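Local structure of farnesyltransferase, putative (Trypanosoma cruzi, 3WCA) at residues A[326-330]-A[361-365]; A[209-213]-A[234-238]; A[63-67]-A[136-140]; A[254-258]-A[291-295]; A[28-32]-A[54-59]. The protein probably catalyses the joining of two farnesyl diphosphate molecules into squalene, using magnesium and NADPH or NADH, at the entry to sterol synthesis. The protein carries 1 engineered substitution. One frame throughout, in Å; residues are numbered along the deposited sequence.

In the fold
All five contacts belong to one helical chain without strands, the all-helical isoprenoid synthase fold. Along the sequence they come in series: contact 5, contact 3, contact 2, contact 4, contact 1. Contacts 5 and 3 both use helix 51-72, and their centres are about 16 Å apart. Contact 4 lies on the opposite side of the chain's centre from both. Its centre is about 17 Å from that of contact 2 and about 18 Å from that of contact 1. Contact 3 lies nearest the magnesium-binding acidic residues and the bound farnesyl thiodiphosphate. The other four join helices and loops farther out, so the set samples the helical frame around the active site.

Contact 1: A[326-330]-A[361-365]; sequences LQMLK and MESHQ
Within the all-helical squalene synthase fold, Leu326 and Lys330 of helix 322-338 meet Met361, His364 and Gln365 at the C-terminal end of the chain. A type I beta turn from Glu362 to Gln365 ends the chain beside the helix. Leu326 sends CD1 into the bend, where it lies 3.6 Å from His364 CB. The same methyl is 3.8 Å from the carbonyl oxygen Met361 O. Met361 lays its thioether against the helix backbone, with SD 3.5 Å from Lys330 CA. It is buried there, and it also touches Val261 and Val265 of helix 261-269. His364 is held from outside the pair, by a hydrogen bond from NE2 to Glu266. The open side is polar. Lys330 starts extended and then bends at chi3 and chi4 (53°), which carries its ammonium over Gln365. Glu362 OE2 is 4.3 Å from Lys330 NZ, too far for a salt bridge, though its charge may still favour the ammonium. The one hydrogen bond between the segments runs from Lys330 NZ to Gln365 OE1 at 2.9 Å, with the donor 50° out of the amide carbonyl plane.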
# COMPACT_ATOMS: atom_id res chain seq x y z
N LEU A 326 -10.90 0.27 -16.51
CA LEU A 326 -10.33 -0.87 -17.19
C LEU A 326 -9.51 -0.41 -18.38
O LEU A 326 -8.41 -0.93 -18.61
CB LEU A 326 -11.42 -1.81 -17.70
CG LEU A 326 -12.17 -2.65 -16.66
CD1 LEU A 326 -13.23 -3.49 -17.37
CD2 LEU A 326 -11.18 -3.55 -15.92
N GLN A 327 -10.02 0.56 -19.14
CA GLN A 327 -9.25 1.02 -20.27
C GLN A 327 -7.97 1.74 -19.86
O GLN A 327 -6.94 1.57 -20.52
CB GLN A 327 -10.12 1.86 -21.23
CG GLN A 327 -10.96 2.95 -20.62
CD GLN A 327 -12.10 3.38 -21.54
OE1 GLN A 327 -13.09 2.64 -21.72
NE2 GLN A 327 -11.97 4.55 -22.15
N MET A 328 -7.99 2.52 -18.78
CA MET A 328 -6.75 3.17 -18.35
C MET A 328 -5.73 2.13 -17.87
O MET A 328 -4.54 2.29 -18.10
CB MET A 328 -7.01 4.19 -17.24
CG MET A 328 -7.63 5.49 -17.75
SD MET A 328 -7.66 6.77 -16.48
CE MET A 328 -9.08 6.23 -15.55
N LEU A 329 -6.20 1.07 -17.22
CA LEU A 329 -5.30 0.01 -16.75
C LEU A 329 -4.75 -0.74 -17.96
O LEU A 329 -3.58 -1.14 -17.98
CB LEU A 329 -6.04 -0.97 -15.84
CG LEU A 329 -6.47 -0.52 -14.44
CD1 LEU A 329 -7.27 -1.62 -13.76
CD2 LEU A 329 -5.24 -0.16 -13.61
N LYS A 330 -5.59 -0.94 -18.96
CA LYS A 330 -5.16 -1.63 -20.17
C LYS A 330 -4.08 -0.77 -20.83
O LYS A 330 -3.01 -1.26 -21.21
CB LYS A 330 -6.33 -1.83 -21.13
CG LYS A 330 -5.98 -2.71 -22.32
CD LYS A 330 -7.01 -2.60 -23.43
CE LYS A 330 -7.79 -3.89 -23.56
NZ LYS A 330 -8.35 -4.28 -22.24
N MET A 361 -8.86 -7.95 -18.00
CA MET A 361 -9.52 -6.68 -18.27
C MET A 361 -10.59 -6.84 -19.35
O MET A 361 -11.75 -6.47 -19.14
CB MET A 361 -8.48 -5.64 -18.72
CG MET A 361 -7.62 -5.09 -17.59
SD MET A 361 -6.05 -4.40 -18.15
CE MET A 361 -4.97 -4.91 -16.82
N GLU A 362 -10.20 -7.39 -20.50
CA GLU A 362 -11.13 -7.60 -21.60
C GLU A 362 -12.25 -8.51 -21.13
O GLU A 362 -13.35 -8.50 -21.67
CB GLU A 362 -10.40 -8.21 -22.81
CG GLU A 362 -9.23 -7.36 -23.31
CD GLU A 362 -8.54 -7.92 -24.55
OE1 GLU A 362 -8.25 -9.13 -24.59
OE2 GLU A 362 -8.27 -7.12 -25.48
N SER A 363 -11.96 -9.29 -20.09
CA SER A 363 -12.93 -10.21 -19.52
C SER A 363 -14.13 -9.46 -18.92
O SER A 363 -15.14 -10.07 -18.57
CB SER A 363 -12.25 -11.06 -18.44
OG SER A 363 -13.18 -11.90 -17.77
N HIS A 364 -14.01 -8.14 -18.79
CA HIS A 364 -15.09 -7.33 -18.22
C HIS A 364 -15.51 -6.19 -19.16
O HIS A 364 -16.28 -5.32 -18.76
CB HIS A 364 -14.67 -6.74 -16.87
CG HIS A 364 -14.51 -7.77 -15.78
ND1 HIS A 364 -15.59 -8.32 -15.12
CD2 HIS A 364 -13.41 -8.34 -15.25
CE1 HIS A 364 -15.16 -9.18 -14.22
NE2 HIS A 364 -13.84 -9.21 -14.27
N GLN A 365 -15.00 -6.20 -20.39
CA GLN A 365 -15.33 -5.17 -21.37
C GLN A 365 -16.38 -5.59 -22.40
O GLN A 365 -16.91 -6.70 -22.35
CB GLN A 365 -14.06 -4.72 -22.11
CG GLN A 365 -13.00 -4.11 -21.20
CD GLN A 365 -11.86 -3.48 -21.98
OE1 GLN A 365 -11.17 -4.15 -22.75
NE2 GLN A 365 -11.67 -2.18 -21.80

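Contact 2: A[209-213]-A[234-238]; sequences FYEDI and LHAFK
Ile213 meets His235 and Lys238 at the end of the short helix 209-213. Its CB points toward the 3-10 segment 234-238 and splits into two branches. CG2 lies 3.7 Å from Lys238 CD. CG1 stands anti to the backbone N (chi1 -159°) and reaches over the imidazole, 3.7 Å from His235 NE2. The chain then extends to CD1, which sits over the middle of the same ring face. CD1 is 3.8 Å from the ring centroid and 11° off the normal, a CH-pi contact. CD1 also reaches the backbone at His235 CA. One isoleucine thus fills the angle between the histidine ring and the lysine chain.

One turn earlier, Phe209 presents its rim. CE1 lies 3.8 Å from Leu234 CG, near the plane of the Phe209 ring. Its CZ meets the edge of the Phe237 ring at CD2, 4.1 Å away. The Phe209 ring also meets those of Trp222 and Phe301, so it belongs to a wider aromatic cluster. On the outer side, the aliphatic part of Lys238 crosses the edge of Tyr210, with CG 4.1 Å from CE1. Phe237 continues inward to Ala246 and Cys249 of helix 243-258. Helix 209-213 carries Glu211 and Asp212, which fit the second aspartate-rich motif, DXXED, of squalene synthases. Those acids lie on the side turned from this contact, while the hydrophobic side rests on the 3-10 turn.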
# COMPACT_ATOMS: atom_id res chain seq x y z
N PHE A 209 13.04 1.88 -3.91
CA PHE A 209 14.29 1.16 -3.63
C PHE A 209 15.47 2.05 -3.23
O PHE A 209 16.04 1.87 -2.16
CB PHE A 209 14.72 0.32 -4.83
CG PHE A 209 16.06 -0.35 -4.65
CD1 PHE A 209 16.16 -1.55 -3.95
CD2 PHE A 209 17.22 0.24 -5.14
CE1 PHE A 209 17.40 -2.15 -3.76
CE2 PHE A 209 18.46 -0.36 -4.95
CZ PHE A 209 18.55 -1.55 -4.25
N TYR A 210 15.84 2.99 -4.09
CA TYR A 210 16.98 3.86 -3.81
C TYR A 210 16.83 4.65 -2.53
O TYR A 210 17.73 4.68 -1.68
CB TYR A 210 17.22 4.82 -4.96
CG TYR A 210 18.51 5.61 -4.84
CD1 TYR A 210 19.75 4.97 -4.89
CD2 TYR A 210 18.50 7.00 -4.69
CE1 TYR A 210 20.94 5.68 -4.79
CE2 TYR A 210 19.69 7.72 -4.59
CZ TYR A 210 20.90 7.06 -4.65
OH TYR A 210 22.07 7.77 -4.56
N GLU A 211 15.70 5.33 -2.40
CA GLU A 211 15.41 6.13 -1.22
C GLU A 211 15.49 5.27 0.04
O GLU A 211 16.00 5.71 1.07
CB GLU A 211 14.01 6.73 -1.35
CG GLU A 211 13.54 7.53 -0.15
CD GLU A 211 12.11 8.00 -0.32
OE1 GLU A 211 11.81 8.60 -1.37
OE2 GLU A 211 11.29 7.76 0.59
N ASP A 212 14.98 4.05 -0.04
CA ASP A 212 15.00 3.17 1.12
C ASP A 212 16.39 2.66 1.48
O ASP A 212 16.76 2.64 2.67
CB ASP A 212 14.07 1.97 0.90
CG ASP A 212 12.59 2.36 0.88
OD1 ASP A 212 12.24 3.39 1.48
OD2 ASP A 212 11.78 1.63 0.27
N ILE A 213 17.17 2.26 0.48
CA ILE A 213 18.51 1.73 0.71
C ILE A 213 19.51 2.81 1.11
O ILE A 213 20.57 2.51 1.67
CB ILE A 213 19.03 0.98 -0.54
CG1 ILE A 213 20.15 0.01 -0.14
CG2 ILE A 213 19.56 1.97 -1.57
CD1 ILE A 213 20.47 -1.01 -1.22
N LEU A 234 23.03 -6.22 -2.44
CA LEU A 234 21.95 -5.37 -2.93
C LEU A 234 22.45 -3.96 -3.19
O LEU A 234 22.09 -3.32 -4.19
CB LEU A 234 20.82 -5.37 -1.90
CG LEU A 234 19.39 -5.10 -2.34
CD1 LEU A 234 19.02 -5.96 -3.53
CD2 LEU A 234 18.46 -5.38 -1.17
N HIS A 235 23.30 -3.46 -2.28
CA HIS A 235 23.86 -2.12 -2.41
C HIS A 235 24.64 -1.92 -3.71
O HIS A 235 24.99 -0.79 -4.06
CB HIS A 235 24.78 -1.82 -1.22
CG HIS A 235 24.06 -1.53 0.06
ND1 HIS A 235 23.33 -2.48 0.74
CD2 HIS A 235 23.96 -0.39 0.79
CE1 HIS A 235 22.83 -1.95 1.84
NE2 HIS A 235 23.20 -0.68 1.89
N ALA A 236 24.93 -3.00 -4.43
CA ALA A 236 25.67 -2.90 -5.68
C ALA A 236 24.85 -2.23 -6.78
O ALA A 236 25.41 -1.65 -7.71
CB ALA A 236 26.13 -4.29 -6.14
N PHE A 237 23.53 -2.32 -6.66
CA PHE A 237 22.63 -1.73 -7.65
C PHE A 237 22.72 -0.21 -7.70
O PHE A 237 22.16 0.43 -8.59
CB PHE A 237 21.18 -2.14 -7.37
CG PHE A 237 20.92 -3.61 -7.57
CD1 PHE A 237 21.83 -4.42 -8.26
CD2 PHE A 237 19.74 -4.19 -7.12
CE1 PHE A 237 21.57 -5.77 -8.48
CE2 PHE A 237 19.47 -5.53 -7.34
CZ PHE A 237 20.39 -6.33 -8.03
N LYS A 238 23.43 0.38 -6.75
CA LYS A 238 23.56 1.83 -6.73
C LYS A 238 24.64 2.31 -7.69
O LYS A 238 24.70 3.50 -8.04
CB LYS A 238 23.85 2.30 -5.30
CG LYS A 238 22.71 2.02 -4.32
CD LYS A 238 22.99 2.57 -2.92
CE LYS A 238 24.04 1.74 -2.19
NZ LYS A 238 24.28 2.25 -0.80

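Contact 3: A[63-67]-A[136-140]; sequences VLRAL and CERMA
Leu67 and Cys136 form the close part of a contact between two helices that run nearly parallel. The segment axes are 10.3 Å apart and cross at -20°. Leu67 CG stands beside its backbone N, chi1 -70°. Its CD1 comes 3.4 Å from the carbonyl oxygen Cys136 O and also touches the thiol side of Cys136. Val63, one turn back, adds CG1 at 3.6 Å from Cys136 SG, so the sulfur touches aliphatic groups on two of its sides. Met139 runs roughly perpendicular to Leu64. It is extended to SD and then bends, chi3 -57°, which brings CE 3.7 Å from Leu64 CD1. Its sulfur lies beside the other methyl, 3.9 Å from Leu64 CD2.

Contacts are more distant at Ala140, where CB is 4.0 Å from Leu67 CD2 and covers little. All the residues that touch are buried. The solvent side lies behind helix 126-147, where Glu137 points away and Arg138 is exposed. Helix 51-72 continues directly into Asp68, Glu71 and Asp72, which bind magnesium. The contact therefore packs the base of the first aspartate-rich motif against helix 126-147. Leu64 and Met139 both rest on Val168 of helix 154-179. Phe88 lies against Leu67 and Tyr114 against Val63, and Arg65 on the far flank of helix 51-72 forms a salt bridge with Glu107 of helix 105-112.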
# COMPACT_ATOMS: atom_id res chain seq x y z
N VAL A 63 -4.90 5.28 12.87
CA VAL A 63 -4.52 4.28 13.84
C VAL A 63 -3.32 3.49 13.29
O VAL A 63 -2.29 3.37 13.96
CB VAL A 63 -5.68 3.30 14.12
CG1 VAL A 63 -5.17 2.06 14.85
CG2 VAL A 63 -6.75 3.99 14.95
N LEU A 64 -3.44 3.00 12.06
CA LEU A 64 -2.38 2.22 11.42
C LEU A 64 -1.15 3.09 11.20
O LEU A 64 -0.01 2.61 11.26
CB LEU A 64 -2.86 1.64 10.09
CG LEU A 64 -4.09 0.74 10.14
CD1 LEU A 64 -4.28 0.06 8.78
CD2 LEU A 64 -3.92 -0.33 11.23
N ARG A 65 -1.39 4.36 10.93
CA ARG A 65 -0.30 5.30 10.69
C ARG A 65 0.50 5.46 11.98
O ARG A 65 1.72 5.65 11.94
CB ARG A 65 -0.86 6.64 10.25
CG ARG A 65 0.20 7.64 9.92
CD ARG A 65 1.12 7.12 8.83
NE ARG A 65 2.20 8.06 8.60
CZ ARG A 65 3.01 8.03 7.55
NH1 ARG A 65 2.86 7.09 6.62
NH2 ARG A 65 3.96 8.95 7.43
N ALA A 66 -0.19 5.42 13.11
CA ALA A 66 0.48 5.52 14.40
C ALA A 66 1.38 4.29 14.54
O ALA A 66 2.56 4.42 14.87
CB ALA A 66 -0.56 5.57 15.53
N LEU A 67 0.84 3.10 14.28
CA LEU A 67 1.63 1.87 14.37
C LEU A 67 2.88 1.99 13.53
O LEU A 67 4.00 1.68 13.97
CB LEU A 67 0.86 0.65 13.85
CG LEU A 67 -0.32 0.10 14.64
CD1 LEU A 67 -0.86 -1.13 13.92
CD2 LEU A 67 0.14 -0.24 16.04
N CYS A 136 -5.91 -3.50 13.51
CA CYS A 136 -4.81 -2.84 14.24
C CYS A 136 -3.93 -3.85 14.98
O CYS A 136 -2.70 -3.80 14.90
CB CYS A 136 -5.37 -1.84 15.24
SG CYS A 136 -4.11 -1.10 16.25
N GLU A 137 -4.57 -4.75 15.71
CA GLU A 137 -3.88 -5.78 16.47
C GLU A 137 -3.10 -6.74 15.56
O GLU A 137 -1.92 -7.01 15.79
CB GLU A 137 -4.89 -6.57 17.32
CG GLU A 137 -4.28 -7.72 18.08
CD GLU A 137 -5.20 -8.26 19.17
OE1 GLU A 137 -6.34 -8.67 18.86
OE2 GLU A 137 -4.76 -8.26 20.35
N ARG A 138 -3.77 -7.28 14.54
CA ARG A 138 -3.11 -8.20 13.63
C ARG A 138 -1.92 -7.56 12.89
O ARG A 138 -0.90 -8.20 12.69
CB ARG A 138 -4.13 -8.77 12.65
CG ARG A 138 -5.12 -9.72 13.31
CD ARG A 138 -6.32 -10.02 12.42
NE ARG A 138 -5.96 -10.78 11.22
CZ ARG A 138 -6.79 -11.01 10.22
NH1 ARG A 138 -8.02 -10.52 10.27
NH2 ARG A 138 -6.40 -11.73 9.16
N MET A 139 -2.04 -6.29 12.49
CA MET A 139 -0.93 -5.63 11.80
C MET A 139 0.23 -5.41 12.75
O MET A 139 1.40 -5.59 12.40
CB MET A 139 -1.35 -4.28 11.21
CG MET A 139 -0.16 -3.46 10.65
SD MET A 139 -0.65 -1.91 9.83
CE MET A 139 -1.78 -2.62 8.57
N ALA A 140 -0.10 -4.99 13.97
CA ALA A 140 0.93 -4.74 14.98
C ALA A 140 1.76 -6.00 15.25
O ALA A 140 2.98 -5.95 15.25
CB ALA A 140 0.27 -4.25 16.26

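Contact 4: A[254-258]-A[291-295]; sequences VADAL and LSLVF
Val254 meets Leu291, Val294 and Phe295 and has the widest reach of its segment. Its CG1 stands anti to the backbone N, chi1 172°, and faces the end of helix 274-294. That methyl lies 3.7 Å from Phe295 CD1. It also comes 4.0 Å from Leu291 CG, and the two side chains lie alongside, pointing opposite ways. CG2, the other branch, lies 4.0 Å from Phe295 CD1 and touches Val294 more loosely. Phe295 is the first residue to leave helical geometry after helix 274-294, so Val254 packs just where that helix ends.

Ala255 turns to another neighbour and touches Arg349, Ile350 and Leu353 of helix 347-362. Both segments are part of the all-helical squalene/phytoene synthase fold, and helix 243-258 here packs on helices 274-294 and 347-362. Asp256 is on the outer flank and makes a salt bridge with Lys202 of helix 191-207.

At Ala257 the chain faces Leu291 again. The methyl CB is 4.3 Å from Leu291 CD1, a looser touch than the closest ones of Val254 and Leu258. Leu258 comes last. Its CG lies beside the backbone N, chi1 -77°, and the chain swings back toward helix 274-294. There the two leucines meet through one methyl each, with Leu258 CD2 3.7 Å from Leu291 CD2. Leu291 also touches Phe199, Thr203 and Ile206 of helix 191-207, and Leu336 of helix 322-338.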
# COMPACT_ATOMS: atom_id res chain seq x y z
N VAL A 254 9.06 -6.35 -10.83
CA VAL A 254 7.87 -5.93 -11.55
C VAL A 254 7.03 -7.17 -11.89
O VAL A 254 5.82 -7.21 -11.63
CB VAL A 254 8.24 -5.17 -12.83
CG1 VAL A 254 7.01 -4.91 -13.68
CG2 VAL A 254 8.89 -3.85 -12.46
N ALA A 255 7.68 -8.19 -12.47
CA ALA A 255 7.00 -9.43 -12.82
C ALA A 255 6.28 -9.99 -11.60
O ALA A 255 5.17 -10.50 -11.70
CB ALA A 255 8.00 -10.46 -13.35
N ASP A 256 6.92 -9.89 -10.45
CA ASP A 256 6.30 -10.40 -9.24
C ASP A 256 5.04 -9.61 -8.88
O ASP A 256 4.03 -10.18 -8.45
CB ASP A 256 7.29 -10.35 -8.10
CG ASP A 256 6.68 -10.79 -6.79
OD1 ASP A 256 6.43 -12.01 -6.64
OD2 ASP A 256 6.43 -9.92 -5.93
N ALA A 257 5.07 -8.29 -9.07
CA ALA A 257 3.90 -7.47 -8.74
C ALA A 257 2.75 -7.67 -9.71
O ALA A 257 1.59 -7.58 -9.33
CB ALA A 257 4.29 -5.99 -8.70
N LEU A 258 3.07 -7.95 -10.97
CA LEU A 258 2.05 -8.14 -11.98
C LEU A 258 1.12 -9.31 -11.69
O LEU A 258 0.02 -9.37 -12.22
CB LEU A 258 2.71 -8.33 -13.35
CG LEU A 258 3.21 -7.03 -13.97
CD1 LEU A 258 3.95 -7.32 -15.28
CD2 LEU A 258 2.01 -6.12 -14.21
N LEU A 291 4.13 1.55 -11.99
CA LEU A 291 4.74 0.29 -12.37
C LEU A 291 5.17 0.28 -13.83
O LEU A 291 6.23 -0.25 -14.17
CB LEU A 291 3.76 -0.86 -12.11
CG LEU A 291 4.42 -2.25 -12.16
CD1 LEU A 291 5.33 -2.41 -10.92
CD2 LEU A 291 3.35 -3.33 -12.22
N SER A 292 4.36 0.87 -14.71
CA SER A 292 4.71 0.91 -16.13
C SER A 292 5.91 1.82 -16.35
O SER A 292 6.69 1.63 -17.28
CB SER A 292 3.53 1.41 -16.96
OG SER A 292 3.33 2.80 -16.78
N LEU A 293 6.07 2.81 -15.48
CA LEU A 293 7.18 3.75 -15.57
C LEU A 293 8.48 3.21 -14.97
O LEU A 293 9.55 3.50 -15.50
CB LEU A 293 6.82 5.06 -14.85
CG LEU A 293 6.43 6.26 -15.72
CD1 LEU A 293 5.24 5.93 -16.60
CD2 LEU A 293 6.12 7.44 -14.81
N VAL A 294 8.40 2.45 -13.89
CA VAL A 294 9.61 1.93 -13.28
C VAL A 294 10.16 0.72 -14.00
O VAL A 294 11.34 0.41 -13.89
CB VAL A 294 9.43 1.54 -11.78
CG1 VAL A 294 8.97 2.74 -10.98
CG2 VAL A 294 8.47 0.37 -11.66
N PHE A 295 9.30 0.02 -14.72
CA PHE A 295 9.73 -1.17 -15.42
C PHE A 295 10.86 -0.89 -16.42
O PHE A 295 10.77 0.02 -17.22
CB PHE A 295 8.55 -1.79 -16.17
CG PHE A 295 8.92 -3.00 -16.98
CD1 PHE A 295 9.47 -4.13 -16.37
CD2 PHE A 295 8.72 -3.02 -18.36
CE1 PHE A 295 9.82 -5.26 -17.13
CE2 PHE A 295 9.07 -4.14 -19.13
CZ PHE A 295 9.62 -5.26 -18.51

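Contact 5: A[28-32]-A[54-59]; sequences LRFCY and RDAVCI
Tyr32 and Asp55 share the one hydrogen bond between segments 28-32 and 54-59. Tyr32 OH donates to Asp55 OD1 at 2.7 Å. The hydroxyl arrives from above the carboxylate, 37° out of its plane. OD1 itself lies in the plane of the phenol ring, at its edge. The donated bond may help to stabilise the charged form of the carboxylate. One face of the ring receives the thiol of Cys58, with SG 4.0 Å from the ring centroid, a sulfur-aromatic contact. Cys58 CB lies closer to the rim, 3.6 Å from Tyr32 CE1. Tyr32 reaches this place with CG beside its backbone N, chi1 -79°, which carries the phenol obliquely across to Arg54, Asp55 and Cys58.

The two segments are helices crossing at 60°, their axes 10.2 Å apart. This crossing joins the N-terminal helix 26-38 to helix 51-72 of the all-helical isoprenoid synthase fold. Beside the polar pair, Leu28 CD1 lies 3.6 Å from Asp55 OD1 and shields that oxygen with a methyl. Farther along, Ile59 CD1 packs on Cys31 CB at 3.8 Å. Arg54 passes the phenol oxygen with its aliphatic part, CG being 3.4 Å from Tyr32 OH. Its guanidinium is held outside the pair, with NH1 bonded to the carbonyl of Leu49. Ala120 of helix 115-122 backs Leu28, Cys31 and Ile59 together, and Ile46 lies against Cys58.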
# COMPACT_ATOMS: atom_id res chain seq x y z
N LEU A 28 -12.51 15.19 14.94
CA LEU A 28 -12.51 14.74 13.56
C LEU A 28 -11.70 15.70 12.70
O LEU A 28 -10.93 15.27 11.84
CB LEU A 28 -13.94 14.65 13.01
CG LEU A 28 -14.64 13.31 13.21
CD1 LEU A 28 -15.99 13.33 12.50
CD2 LEU A 28 -13.78 12.19 12.65
N ARG A 29 -11.85 17.00 12.94
CA ARG A 29 -11.11 17.99 12.16
C ARG A 29 -9.60 17.80 12.30
O ARG A 29 -8.87 17.91 11.31
CB ARG A 29 -11.51 19.41 12.57
CG ARG A 29 -12.87 19.82 12.02
CD ARG A 29 -13.25 21.25 12.42
NE ARG A 29 -14.51 21.66 11.81
CZ ARG A 29 -14.67 21.98 10.53
NH1 ARG A 29 -13.63 21.95 9.70
NH2 ARG A 29 -15.86 22.32 10.07
N PHE A 30 -9.14 17.52 13.51
CA PHE A 30 -7.72 17.31 13.73
C PHE A 30 -7.31 16.08 12.93
O PHE A 30 -6.29 16.08 12.24
CB PHE A 30 -7.43 17.05 15.21
CG PHE A 30 -6.04 16.55 15.47
CD1 PHE A 30 -4.99 17.44 15.66
CD2 PHE A 30 -5.77 15.18 15.48
CE1 PHE A 30 -3.69 16.98 15.85
CE2 PHE A 30 -4.47 14.71 15.68
CZ PHE A 30 -3.44 15.60 15.86
N CYS A 31 -8.12 15.03 13.03
CA CYS A 31 -7.86 13.79 12.31
C CYS A 31 -7.62 14.05 10.83
O CYS A 31 -6.62 13.63 10.26
CB CYS A 31 -9.03 12.83 12.49
SG CYS A 31 -9.09 12.01 14.10
N TYR A 32 -8.56 14.76 10.20
CA TYR A 32 -8.45 15.07 8.79
C TYR A 32 -7.28 16.01 8.53
O TYR A 32 -6.68 15.98 7.46
CB TYR A 32 -9.75 15.68 8.27
CG TYR A 32 -10.83 14.65 7.99
CD1 TYR A 32 -10.71 13.75 6.94
CD2 TYR A 32 -11.97 14.58 8.79
CE1 TYR A 32 -11.69 12.80 6.68
CE2 TYR A 32 -12.97 13.63 8.53
CZ TYR A 32 -12.82 12.75 7.48
OH TYR A 32 -13.81 11.82 7.24
N ARG A 54 -16.14 7.89 5.26
CA ARG A 54 -14.92 8.66 5.26
C ARG A 54 -14.32 8.85 6.64
O ARG A 54 -13.10 8.79 6.81
CB ARG A 54 -15.16 10.01 4.59
CG ARG A 54 -13.91 10.66 4.07
CD ARG A 54 -14.24 11.67 3.00
NE ARG A 54 -14.73 12.92 3.57
CZ ARG A 54 -15.62 13.71 2.99
NH1 ARG A 54 -16.13 13.39 1.81
NH2 ARG A 54 -16.00 14.82 3.59
N ASP A 55 -15.18 9.10 7.62
CA ASP A 55 -14.72 9.30 8.99
C ASP A 55 -14.11 8.00 9.49
O ASP A 55 -13.04 8.01 10.09
CB ASP A 55 -15.87 9.70 9.93
CG ASP A 55 -16.45 11.07 9.60
OD1 ASP A 55 -15.67 11.97 9.22
OD2 ASP A 55 -17.68 11.24 9.74
N ALA A 56 -14.80 6.89 9.25
CA ALA A 56 -14.33 5.59 9.70
C ALA A 56 -12.98 5.25 9.04
O ALA A 56 -12.05 4.80 9.71
CB ALA A 56 -15.36 4.53 9.37
N VAL A 57 -12.89 5.45 7.73
CA VAL A 57 -11.66 5.16 7.01
C VAL A 57 -10.54 6.12 7.43
O VAL A 57 -9.38 5.70 7.55
CB VAL A 57 -11.89 5.23 5.49
CG1 VAL A 57 -10.57 5.26 4.75
CG2 VAL A 57 -12.70 4.03 5.06
N CYS A 58 -10.87 7.38 7.67
CA CYS A 58 -9.84 8.33 8.10
C CYS A 58 -9.23 7.96 9.45
O CYS A 58 -8.01 8.07 9.65
CB CYS A 58 -10.41 9.74 8.19
SG CYS A 58 -9.26 10.87 8.96
N ILE A 59 -10.08 7.53 10.39
CA ILE A 59 -9.62 7.14 11.71
C ILE A 59 -8.83 5.83 11.63
O ILE A 59 -7.84 5.64 12.34
CB ILE A 59 -10.81 6.95 12.67
CG1 ILE A 59 -11.59 8.26 12.77
CG2 ILE A 59 -10.32 6.51 14.06
CD1 ILE A 59 -10.71 9.47 13.05